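Local coordinates for protein proline dehydrogenase (Bradyrhizobium japonicum USDA 110, PDB 3HAZ) that probably oxidises proline to glutamate in two steps, with an FAD-dependent proline dehydrogenase and an NAD-dependent aldehyde dehydrogenase joined in one chain, at residues T71-E82 / H449-L460; T111-A122 / V802-M810. All coordinates share one frame; numbering follows the deposited sequence.

Contact 1: T71-E82 / H449-L460; sequences TKEGLALMVLAE and HRDLLAYLVRRL. With SO4 (sulfate ion), chain K.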
# COMPACT_ATOMS: atom_id res chain seq x y z
N THR A 71 5.63 24.78 -27.21
CA THR A 71 4.88 25.44 -28.26
C THR A 71 5.02 26.96 -28.17
O THR A 71 5.09 27.65 -29.19
CB THR A 71 3.38 25.06 -28.22
OG1 THR A 71 2.84 25.38 -26.94
CG2 THR A 71 3.22 23.56 -28.47
N LYS A 72 5.07 27.49 -26.94
CA LYS A 72 5.22 28.92 -26.75
C LYS A 72 6.57 29.41 -27.28
O LYS A 72 6.67 30.49 -27.87
CB LYS A 72 5.09 29.31 -25.27
CG LYS A 72 5.13 30.83 -25.05
CD LYS A 72 5.72 31.20 -23.70
CE LYS A 72 4.86 30.71 -22.57
NZ LYS A 72 3.58 31.45 -22.51
N GLU A 73 7.61 28.62 -27.05
CA GLU A 73 8.95 28.99 -27.48
C GLU A 73 9.08 28.91 -29.00
O GLU A 73 9.70 29.76 -29.63
CB GLU A 73 9.99 28.10 -26.80
CG GLU A 73 10.16 28.44 -25.33
CD GLU A 73 10.98 27.41 -24.57
OE1 GLU A 73 11.08 26.25 -25.03
OE2 GLU A 73 11.52 27.77 -23.51
N GLY A 74 8.48 27.87 -29.57
CA GLY A 74 8.44 27.74 -31.01
C GLY A 74 7.74 28.95 -31.62
O GLY A 74 8.20 29.52 -32.60
N LEU A 75 6.61 29.33 -31.03
CA LEU A 75 5.83 30.45 -31.53
C LEU A 75 6.64 31.74 -31.48
O LEU A 75 6.67 32.50 -32.45
CB LEU A 75 4.51 30.61 -30.76
CG LEU A 75 3.58 31.68 -31.34
CD1 LEU A 75 2.13 31.25 -31.30
CD2 LEU A 75 3.78 33.03 -30.65
N ALA A 76 7.30 31.99 -30.36
CA ALA A 76 8.06 33.23 -30.19
C ALA A 76 9.20 33.33 -31.20
O ALA A 76 9.49 34.42 -31.71
CB ALA A 76 8.59 33.35 -28.76
N LEU A 77 9.86 32.21 -31.49
CA LEU A 77 10.99 32.24 -32.41
C LEU A 77 10.53 32.40 -33.86
O LEU A 77 11.18 33.07 -34.65
CB LEU A 77 11.86 30.99 -32.24
CG LEU A 77 12.55 30.85 -30.88
CD1 LEU A 77 13.44 29.62 -30.86
CD2 LEU A 77 13.35 32.10 -30.54
N MET A 78 9.39 31.81 -34.18
CA MET A 78 8.81 31.95 -35.52
C MET A 78 8.34 33.38 -35.78
O MET A 78 8.43 33.89 -36.90
CB MET A 78 7.66 30.96 -35.71
CG MET A 78 8.12 29.50 -35.78
SD MET A 78 6.74 28.34 -35.91
CE MET A 78 6.48 28.31 -37.68
N VAL A 79 7.83 34.03 -34.74
CA VAL A 79 7.42 35.42 -34.83
C VAL A 79 8.65 36.30 -35.02
O VAL A 79 8.66 37.18 -35.88
CB VAL A 79 6.65 35.86 -33.57
CG1 VAL A 79 6.51 37.39 -33.53
CG2 VAL A 79 5.28 35.20 -33.53
N LEU A 80 9.68 36.08 -34.22
CA LEU A 80 10.91 36.83 -34.36
C LEU A 80 11.50 36.58 -35.76
O LEU A 80 12.00 37.50 -36.41
CB LEU A 80 11.91 36.42 -33.28
CG LEU A 80 13.30 37.06 -33.36
CD1 LEU A 80 13.18 38.59 -33.37
CD2 LEU A 80 14.19 36.59 -32.22
N ALA A 81 11.44 35.33 -36.21
CA ALA A 81 11.93 34.96 -37.54
C ALA A 81 11.26 35.78 -38.64
O ALA A 81 11.94 36.32 -39.52
CB ALA A 81 11.77 33.46 -37.80
N GLU A 82 9.93 35.90 -38.60
CA GLU A 82 9.23 36.65 -39.64
C GLU A 82 9.62 38.13 -39.64
O GLU A 82 9.87 38.71 -40.70
CB GLU A 82 7.71 36.48 -39.53
CG GLU A 82 6.91 37.26 -40.60
CD GLU A 82 7.23 36.80 -42.02
OE1 GLU A 82 7.91 35.77 -42.17
OE2 GLU A 82 6.79 37.46 -42.98
N HIS A 449 0.38 39.45 -42.20
CA HIS A 449 0.98 39.31 -40.87
C HIS A 449 -0.05 39.39 -39.73
O HIS A 449 0.09 38.73 -38.71
CB HIS A 449 2.06 40.37 -40.64
CG HIS A 449 3.28 40.20 -41.49
ND1 HIS A 449 3.91 41.25 -42.11
CD2 HIS A 449 3.99 39.09 -41.82
CE1 HIS A 449 4.96 40.81 -42.78
NE2 HIS A 449 5.02 39.50 -42.62
N ARG A 450 -1.07 40.23 -39.90
CA ARG A 450 -2.06 40.43 -38.84
C ARG A 450 -2.89 39.17 -38.58
O ARG A 450 -3.59 39.09 -37.57
CB ARG A 450 -2.97 41.62 -39.17
CG ARG A 450 -3.85 41.40 -40.38
CD ARG A 450 -4.43 42.72 -40.88
NE ARG A 450 -5.42 43.27 -39.96
CZ ARG A 450 -5.97 44.47 -40.11
NH1 ARG A 450 -5.61 45.24 -41.13
NH2 ARG A 450 -6.88 44.91 -39.24
N ASP A 451 -2.78 38.19 -39.46
CA ASP A 451 -3.51 36.93 -39.32
C ASP A 451 -2.61 35.74 -39.02
O ASP A 451 -3.07 34.60 -38.92
CB ASP A 451 -4.34 36.66 -40.57
CG ASP A 451 -5.33 37.77 -40.84
OD1 ASP A 451 -6.08 38.11 -39.91
OD2 ASP A 451 -5.35 38.31 -41.97
N LEU A 452 -1.32 36.00 -38.88
CA LEU A 452 -0.36 34.92 -38.65
C LEU A 452 -0.48 34.26 -37.26
O LEU A 452 -0.55 33.03 -37.16
CB LEU A 452 1.06 35.41 -38.86
CG LEU A 452 2.13 34.37 -38.53
CD1 LEU A 452 1.94 33.11 -39.39
CD2 LEU A 452 3.51 34.96 -38.70
N LEU A 453 -0.47 35.07 -36.21
CA LEU A 453 -0.45 34.54 -34.83
C LEU A 453 -1.55 33.52 -34.56
O LEU A 453 -1.28 32.42 -34.07
CB LEU A 453 -0.58 35.68 -33.82
CG LEU A 453 0.65 36.35 -33.20
CD1 LEU A 453 0.20 37.23 -32.01
CD2 LEU A 453 1.68 35.34 -32.75
N ALA A 454 -2.79 33.89 -34.87
CA ALA A 454 -3.93 33.00 -34.67
C ALA A 454 -3.72 31.66 -35.37
O ALA A 454 -4.06 30.60 -34.84
CB ALA A 454 -5.21 33.66 -35.15
N TYR A 455 -3.15 31.71 -36.57
CA TYR A 455 -2.89 30.52 -37.35
C TYR A 455 -1.71 29.70 -36.81
O TYR A 455 -1.77 28.47 -36.76
CB TYR A 455 -2.63 30.90 -38.81
CG TYR A 455 -2.32 29.74 -39.73
CD1 TYR A 455 -3.33 29.09 -40.43
CD2 TYR A 455 -1.01 29.30 -39.91
CE1 TYR A 455 -3.05 28.02 -41.27
CE2 TYR A 455 -0.72 28.23 -40.75
CZ TYR A 455 -1.74 27.60 -41.43
OH TYR A 455 -1.45 26.55 -42.27
N LEU A 456 -0.63 30.37 -36.42
CA LEU A 456 0.56 29.69 -35.93
C LEU A 456 0.25 28.82 -34.71
O LEU A 456 0.74 27.70 -34.60
CB LEU A 456 1.65 30.70 -35.57
CG LEU A 456 2.65 31.01 -36.68
CD1 LEU A 456 3.73 31.94 -36.16
CD2 LEU A 456 3.26 29.73 -37.23
N VAL A 457 -0.55 29.37 -33.80
CA VAL A 457 -0.95 28.68 -32.58
C VAL A 457 -1.55 27.31 -32.89
O VAL A 457 -1.07 26.28 -32.41
CB VAL A 457 -2.01 29.50 -31.81
CG1 VAL A 457 -2.60 28.66 -30.67
CG2 VAL A 457 -1.40 30.78 -31.29
N ARG A 458 -2.61 27.32 -33.70
CA ARG A 458 -3.27 26.07 -34.06
C ARG A 458 -2.27 25.11 -34.68
O ARG A 458 -2.22 23.93 -34.31
CB ARG A 458 -4.44 26.36 -35.01
CG ARG A 458 -5.52 25.30 -35.01
CD ARG A 458 -6.90 25.90 -35.18
NE ARG A 458 -6.90 27.07 -36.06
CZ ARG A 458 -6.67 27.01 -37.37
NH1 ARG A 458 -6.40 25.85 -37.94
NH2 ARG A 458 -6.69 28.12 -38.09
N ARG A 459 -1.44 25.62 -35.58
CA ARG A 459 -0.43 24.80 -36.26
C ARG A 459 0.55 24.14 -35.30
O ARG A 459 0.92 22.97 -35.49
CB ARG A 459 0.34 25.66 -37.28
CG ARG A 459 1.53 24.97 -37.92
CD ARG A 459 1.11 24.11 -39.09
NE ARG A 459 2.24 23.81 -39.97
CZ ARG A 459 2.51 24.47 -41.09
NH1 ARG A 459 1.72 25.45 -41.50
NH2 ARG A 459 3.57 24.13 -41.82
N LEU A 460 0.98 24.88 -34.28
CA LEU A 460 2.00 24.40 -33.35
C LEU A 460 1.47 23.36 -32.37
O LEU A 460 2.22 22.51 -31.90
CB LEU A 460 2.61 25.57 -32.58
CG LEU A 460 3.46 26.55 -33.39
CD1 LEU A 460 3.98 27.66 -32.50
CD2 LEU A 460 4.61 25.82 -34.06
S SO4 K . -6.74 24.18 -40.68
O1 SO4 K . -6.25 23.09 -41.52
O2 SO4 K . -6.53 23.80 -39.28
O3 SO4 K . -5.99 25.40 -40.98
O4 SO4 K . -8.16 24.40 -40.93
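Leu75 and Leu460 each drop as a knob into a hole on the opposite helix, where 71-82, on helix 71-85, runs roughly antiparallel (141°) to 452-460, on helix 452-463, the one that follows the last strand, 440-448, of the proline dehydrogenase barrel. The axes of these two segments come within 10.0 Å. Leu75 is worth following outward. Its CB is pressed by Leu460 CD1 at 3.5 Å, tighter than usual for two carbons. Because CG lies anti to the backbone N (chi1 -174°), the chain reaches across to the other helix and the two methyls part there: CD1 touches Val457 CG2 at 3.6 Å, while CD2 meets Leu453 CD2 at 3.8 Å, the two leucines crossing at about a right angle. Val79 CG2 leans on that same Leu453 methyl. Leu460 fits among Thr71, Gly74, Leu75 and Met78, and the bent end of Met78 sets its CE 3.5 Å from Leu456 CD2.

The apolar seam gives way to a polar pair at the far end. Glu82 bends at chi2 (62°) and brings its carboxylate to the edge of the His449 ring; Arg86 forms a salt bridge with the same oxygen, OE2. Replacing Glu82 by an alanine would probably leave the buried His449 N-H without its acceptor and Arg86 without this carboxylate. Farther along the partner helix, Arg458 NH1 hydrogen-bonds to O3 of a sulfate, probably from the crystallisation liquor, and NH2 pairs with Glu199. In the His449 bond, NE2 donates over 2.7 Å to the anti lone pair of Glu82 OE2, which lies close to the ring plane.

Contact 2: T111-A122 / V802-M810; sequences TKSTAFLVNASA and VQEDVADRM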
# COMPACT_ATOMS: atom_id res chain seq x y z
N THR A 111 8.48 41.52 -27.50
CA THR A 111 7.38 42.48 -27.62
C THR A 111 7.35 43.17 -28.99
O THR A 111 6.30 43.21 -29.65
CB THR A 111 7.43 43.54 -26.49
OG1 THR A 111 7.36 42.85 -25.23
CG2 THR A 111 6.25 44.51 -26.59
N LYS A 112 8.50 43.69 -29.41
CA LYS A 112 8.58 44.37 -30.71
C LYS A 112 8.26 43.45 -31.88
O LYS A 112 7.49 43.82 -32.77
CB LYS A 112 9.96 45.03 -30.91
CG LYS A 112 10.17 46.31 -30.10
CD LYS A 112 9.13 47.37 -30.46
CE LYS A 112 9.39 48.67 -29.71
NZ LYS A 112 8.56 49.79 -30.24
N SER A 113 8.85 42.26 -31.89
CA SER A 113 8.62 41.34 -33.01
C SER A 113 7.16 40.93 -33.12
O SER A 113 6.64 40.75 -34.22
CB SER A 113 9.50 40.09 -32.89
OG SER A 113 9.27 39.40 -31.66
N THR A 114 6.48 40.80 -31.98
CA THR A 114 5.06 40.44 -32.00
C THR A 114 4.18 41.63 -32.42
O THR A 114 3.24 41.47 -33.20
CB THR A 114 4.57 39.87 -30.64
OG1 THR A 114 5.50 38.89 -30.15
CG2 THR A 114 3.21 39.24 -30.79
N ALA A 115 4.49 42.83 -31.91
CA ALA A 115 3.79 44.06 -32.32
C ALA A 115 3.93 44.30 -33.82
O ALA A 115 3.02 44.82 -34.47
CB ALA A 115 4.34 45.27 -31.56
N PHE A 116 5.09 43.93 -34.35
CA PHE A 116 5.35 44.05 -35.78
C PHE A 116 4.24 43.45 -36.63
O PHE A 116 3.93 43.96 -37.70
CB PHE A 116 6.67 43.37 -36.15
CG PHE A 116 6.89 43.22 -37.63
CD1 PHE A 116 7.26 44.31 -38.41
CD2 PHE A 116 6.71 41.99 -38.25
CE1 PHE A 116 7.46 44.18 -39.78
CE2 PHE A 116 6.91 41.85 -39.63
CZ PHE A 116 7.28 42.94 -40.39
N LEU A 117 3.64 42.36 -36.15
CA LEU A 117 2.61 41.66 -36.92
C LEU A 117 1.33 42.48 -37.10
O LEU A 117 0.59 42.26 -38.06
CB LEU A 117 2.28 40.31 -36.27
CG LEU A 117 3.41 39.29 -36.17
CD1 LEU A 117 2.94 38.07 -35.39
CD2 LEU A 117 3.91 38.89 -37.56
N VAL A 118 1.05 43.41 -36.19
CA VAL A 118 -0.10 44.28 -36.39
C VAL A 118 0.32 45.71 -36.72
O VAL A 118 -0.43 46.45 -37.35
CB VAL A 118 -1.06 44.29 -35.18
CG1 VAL A 118 -1.62 42.90 -34.95
CG2 VAL A 118 -0.36 44.82 -33.93
N ASN A 119 1.51 46.09 -36.27
CA ASN A 119 1.98 47.46 -36.40
C ASN A 119 3.40 47.44 -36.96
O ASN A 119 4.37 47.47 -36.21
CB ASN A 119 1.93 48.17 -35.04
CG ASN A 119 2.27 49.65 -35.12
OD1 ASN A 119 2.70 50.16 -36.17
ND2 ASN A 119 2.10 50.36 -34.01
N ALA A 120 3.51 47.36 -38.28
CA ALA A 120 4.80 47.22 -38.94
C ALA A 120 5.82 48.28 -38.50
O ALA A 120 6.99 47.97 -38.28
CB ALA A 120 4.62 47.24 -40.45
N SER A 121 5.36 49.52 -38.37
CA SER A 121 6.27 50.61 -38.02
C SER A 121 6.87 50.48 -36.61
O SER A 121 7.89 51.09 -36.31
CB SER A 121 5.60 51.98 -38.20
OG SER A 121 4.30 52.02 -37.65
N ALA A 122 6.26 49.65 -35.77
CA ALA A 122 6.73 49.47 -34.40
C ALA A 122 8.14 48.88 -34.33
O ALA A 122 8.92 49.23 -33.45
CB ALA A 122 5.75 48.61 -33.60
N VAL A 802 -3.58 49.11 -22.33
CA VAL A 802 -3.05 48.47 -23.53
C VAL A 802 -1.76 49.17 -23.97
O VAL A 802 -1.70 50.40 -23.99
CB VAL A 802 -4.07 48.52 -24.68
CG1 VAL A 802 -4.53 49.95 -24.91
CG2 VAL A 802 -3.46 47.93 -25.95
N GLN A 803 -0.74 48.39 -24.31
CA GLN A 803 0.55 48.97 -24.68
C GLN A 803 0.39 49.78 -25.96
O GLN A 803 -0.36 49.40 -26.86
CB GLN A 803 1.64 47.89 -24.83
CG GLN A 803 2.36 47.55 -23.53
CD GLN A 803 3.38 46.43 -23.69
OE1 GLN A 803 3.52 45.84 -24.76
NE2 GLN A 803 4.09 46.11 -22.61
N GLU A 804 1.08 50.91 -26.03
CA GLU A 804 0.85 51.87 -27.11
C GLU A 804 1.08 51.31 -28.51
O GLU A 804 0.38 51.68 -29.45
CB GLU A 804 1.70 53.13 -26.89
CG GLU A 804 3.19 52.88 -26.90
CD GLU A 804 3.98 54.11 -26.47
OE1 GLU A 804 3.35 55.16 -26.25
OE2 GLU A 804 5.22 54.00 -26.35
N ASP A 805 2.06 50.41 -28.65
CA ASP A 805 2.36 49.82 -29.96
C ASP A 805 1.20 49.04 -30.57
O ASP A 805 1.15 48.85 -31.78
CB ASP A 805 3.60 48.94 -29.90
CG ASP A 805 4.89 49.74 -29.98
OD1 ASP A 805 4.82 50.94 -30.32
OD2 ASP A 805 5.96 49.16 -29.71
N VAL A 806 0.26 48.57 -29.75
CA VAL A 806 -0.86 47.81 -30.29
C VAL A 806 -2.21 48.45 -29.97
O VAL A 806 -3.26 47.87 -30.26
CB VAL A 806 -0.83 46.33 -29.82
CG1 VAL A 806 0.39 45.61 -30.40
CG2 VAL A 806 -0.84 46.25 -28.29
N ALA A 807 -2.18 49.64 -29.38
CA ALA A 807 -3.40 50.26 -28.85
C ALA A 807 -4.42 50.54 -29.94
O ALA A 807 -5.60 50.27 -29.75
CB ALA A 807 -3.07 51.55 -28.08
N ASP A 808 -3.96 51.07 -31.08
CA ASP A 808 -4.87 51.48 -32.15
C ASP A 808 -5.63 50.29 -32.72
O ASP A 808 -6.84 50.37 -32.96
CB ASP A 808 -4.10 52.20 -33.27
CG ASP A 808 -3.61 53.59 -32.85
OD1 ASP A 808 -4.27 54.24 -32.01
OD2 ASP A 808 -2.57 54.04 -33.37
N ARG A 809 -4.92 49.21 -32.97
CA ARG A 809 -5.54 47.99 -33.50
C ARG A 809 -6.46 47.36 -32.46
O ARG A 809 -7.61 47.02 -32.75
CB ARG A 809 -4.46 47.00 -33.95
CG ARG A 809 -4.98 45.60 -34.28
CD ARG A 809 -6.03 45.66 -35.37
NE ARG A 809 -5.61 46.50 -36.49
CZ ARG A 809 -4.70 46.16 -37.40
NH1 ARG A 809 -4.39 47.01 -38.38
NH2 ARG A 809 -4.09 44.99 -37.32
N MET A 810 -5.97 47.20 -31.24
CA MET A 810 -6.80 46.60 -30.19
C MET A 810 -8.07 47.40 -29.90
O MET A 810 -9.16 46.83 -29.80
CB MET A 810 -5.98 46.36 -28.92
CG MET A 810 -5.02 45.17 -29.07
SD MET A 810 -4.20 44.75 -27.52
CE MET A 810 -3.09 43.43 -28.05
O HOH W 1 6.22 44.13 -22.53
O HOH W 2 -2.09 45.38 -39.64
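Thr111 opens the contact with its CG2 methyl 3.5 Å from Gln803 OE1, an oxygen that accepts its hydrogen bond from Ala771 N. A water joins the same two residues, donating to Thr111 OG1 and accepting from Gln803 NE2; OG1 is also bonded to Ile107 O, one turn back. One residue on, Lys112 starts out away from the partner segment, but a bend at chi2 (-60°) swings its end back. NZ then forms a salt bridge of 2.7 Å to Asp805 OD2, which accepts with its syn lone pair; NZ also makes a longer hydrogen bond to Ala122 O. Ala115 CB rests against Asp805 CB and Val806 CG1, both at 4.1 Å.

Farther along, Val118 puts CG2 3.7 Å from Val806 CG1, and its CB lies near the guanidinium of Arg809. A second water ties Val118 O to Arg809 NH2, meeting that group at its edge, while NE of the arginine pairs with Glu812. Asn119 makes a nearly straight bond: ND2 donates to Asp805 O over 2.9 Å at 172°, with the acceptor in the plane of the amide. Ser121 OG donates to the other end of that amide, Asn119 OD1, which should fix its rotation. Ala122 CB finally covers the carboxyl carbon of Asp805 at 3.9 Å. Asp805 is thus gripped through both side chain and carbonyl, at the junction where strand 797-803 of the aldehyde dehydrogenase fold passes directly into helix 804-819, docked here on 111-122, in the region of the proline dehydrogenase DNA-binding-domain family: an interdomain contact in this bifunctional chain.

The centres of contacts 1 and 2 lie 15 Å apart, and the two touch mainly through residues 111-122. On that side Val79 CG1 packs 3.4 Å from Ser113 O, Leu453 CG sits 3.6 Å from Leu117 CD1, and the rings of His449 and Phe116 meet. Segment 111-122 therefore lies between the barrel helix of contact 1 and the aldehyde dehydrogenase helix of contact 2, touching both. The contacts also meet directly: Arg450 NH2 comes within 3.1 Å of Arg809 CZ, two like charges brought close, with Arg809 paired to Glu812. Contact 1 does not touch FAD: the side chain of Leu460 is about 12 Å from it, and that of Val457 about 11 Å from that of FAD-binding Ala346. Contact 2 is remote from the annotated sites.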